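Local coordinates for protein enterotoxin-like toxin X (Staphylococcus aureus, PDB 5U75) that inhibits phagocytosis and killing by human neutrophils, interacting with neutrophil surface glycoproteins in a sialic acid-dependent manner, at residues Phe101-Tyr106 and Val154-Val159. Numbering follows the deposited sequence.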
# COMPACT_ATOMS: atom_id res chain seq x y z
N PHE A 101 1.27 1.33 -3.87
CA PHE A 101 2.07 2.40 -4.48
C PHE A 101 2.92 3.16 -3.45
O PHE A 101 4.12 3.39 -3.66
CB PHE A 101 1.15 3.37 -5.24
CG PHE A 101 1.88 4.48 -5.93
CD1 PHE A 101 2.22 5.65 -5.26
CD2 PHE A 101 2.22 4.36 -7.28
CE1 PHE A 101 2.89 6.68 -5.91
CE2 PHE A 101 2.88 5.39 -7.93
CZ PHE A 101 3.21 6.55 -7.25
N ALA A 102 2.31 3.50 -2.31
CA ALA A 102 3.02 4.15 -1.20
C ALA A 102 4.15 3.28 -0.64
O ALA A 102 5.23 3.79 -0.30
CB ALA A 102 2.04 4.53 -0.12
N HIS A 103 3.92 1.98 -0.57
CA HIS A 103 5.00 1.04 -0.17
C HIS A 103 6.14 0.98 -1.17
O HIS A 103 7.33 1.00 -0.78
CB HIS A 103 4.45 -0.36 0.09
CG HIS A 103 3.66 -0.46 1.35
ND1 HIS A 103 4.18 -0.98 2.52
CD2 HIS A 103 2.39 -0.08 1.65
CE1 HIS A 103 3.26 -0.94 3.46
NE2 HIS A 103 2.17 -0.40 2.96
N ILE A 104 5.81 0.91 -2.46
CA ILE A 104 6.82 0.95 -3.51
C ILE A 104 7.71 2.19 -3.37
O ILE A 104 8.94 2.10 -3.62
CB ILE A 104 6.19 0.83 -4.94
CG1 ILE A 104 5.69 -0.60 -5.16
CG2 ILE A 104 7.20 1.23 -6.03
CD1 ILE A 104 4.87 -0.81 -6.41
N SER A 105 7.14 3.32 -2.93
CA SER A 105 7.93 4.56 -2.73
C SER A 105 9.03 4.49 -1.66
O SER A 105 9.87 5.38 -1.61
CB SER A 105 7.02 5.78 -2.43
OG SER A 105 6.55 5.78 -1.08
N TYR A 106 9.01 3.48 -0.77
CA TYR A 106 10.17 3.25 0.12
C TYR A 106 11.06 2.08 -0.31
O TYR A 106 12.09 1.82 0.33
CB TYR A 106 9.77 3.08 1.59
CG TYR A 106 8.96 1.85 1.94
CD1 TYR A 106 9.53 0.56 1.88
CD2 TYR A 106 7.65 1.96 2.40
CE1 TYR A 106 8.79 -0.55 2.21
CE2 TYR A 106 6.92 0.84 2.75
CZ TYR A 106 7.51 -0.41 2.65
OH TYR A 106 6.81 -1.51 2.98
N VAL A 154 -3.17 2.21 8.32
CA VAL A 154 -2.71 1.00 7.65
C VAL A 154 -1.50 0.53 8.42
O VAL A 154 -0.55 1.29 8.61
CB VAL A 154 -2.34 1.27 6.17
CG1 VAL A 154 -1.62 0.06 5.55
CG2 VAL A 154 -3.58 1.61 5.38
N THR A 155 -1.54 -0.71 8.90
CA THR A 155 -0.39 -1.27 9.55
C THR A 155 0.26 -2.33 8.69
O THR A 155 -0.38 -2.86 7.77
CB THR A 155 -0.77 -1.84 10.93
OG1 THR A 155 -1.87 -2.75 10.80
CG2 THR A 155 -1.17 -0.72 11.87
N PHE A 156 1.52 -2.65 8.96
CA PHE A 156 2.16 -3.71 8.20
C PHE A 156 3.39 -4.24 8.88
O PHE A 156 4.07 -3.49 9.59
CB PHE A 156 2.58 -3.23 6.79
CG PHE A 156 3.46 -2.01 6.79
CD1 PHE A 156 2.91 -0.74 6.93
CD2 PHE A 156 4.82 -2.12 6.62
CE1 PHE A 156 3.72 0.39 6.94
CE2 PHE A 156 5.64 -0.99 6.61
CZ PHE A 156 5.08 0.27 6.76
N GLU A 157 3.69 -5.51 8.62
CA GLU A 157 4.94 -6.16 9.06
C GLU A 157 5.41 -6.98 7.88
O GLU A 157 4.97 -8.12 7.69
CB GLU A 157 4.69 -7.08 10.25
CG GLU A 157 3.92 -6.45 11.39
CD GLU A 157 3.60 -7.43 12.50
OE1 GLU A 157 3.63 -8.65 12.24
OE2 GLU A 157 3.30 -6.97 13.62
N LEU A 158 6.28 -6.39 7.07
CA LEU A 158 6.74 -7.01 5.85
C LEU A 158 8.19 -7.44 6.01
O LEU A 158 8.99 -6.78 6.70
CB LEU A 158 6.59 -6.03 4.70
CG LEU A 158 5.15 -5.54 4.47
CD1 LEU A 158 5.14 -4.65 3.24
CD2 LEU A 158 4.17 -6.69 4.32
N VAL A 159 8.52 -8.55 5.35
CA VAL A 159 9.83 -9.17 5.44
C VAL A 159 10.35 -9.49 4.04
O VAL A 159 9.62 -10.04 3.21
CB VAL A 159 9.74 -10.46 6.30
CG1 VAL A 159 11.05 -11.26 6.22
CG2 VAL A 159 9.41 -10.11 7.74
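His-103 presents the edge of its imidazole to the face of the Phe-156 ring, with CE1 3.4 Å above the phenyl plane over its centre. The ring planes stand at 76° and the centroids lie 4.5 Å apart, which defines a T-shaped (edge-to-face) pair. CG of His-103 is anti to its carbonyl carbon (chi1 -72°), sending the ring from the last turns of helix 92-104 down to strand 151-160. Tyr-106 fixes the rotation of this ring: its OH lies in the imidazole plane and is hydrogen-bonded to ND1 of His-103 at 2.7 Å, with an angle of 165°. The Tyr-106 ring also covers the backbone, since O of His-103 sits 3.2 Å above its plane, over the centre. Leu-158 fills the corner beside this polar pair, its CD1 3.6 Å from Tyr-106 OH and 3.9 Å from ND1 of His-103. Ile-119 and Leu-66, from the two strands flanking 151-160, also touch His-103, so the contact seats the helix across the middle of the beta-grasp sheet. No hydrogen bond joins the two segments. The polar link stays within 101-106, between His-103 and Tyr-106, while NE2 of His-103 is buried without a partner in the model; this apolar setting would be expected to favour a neutral imidazole.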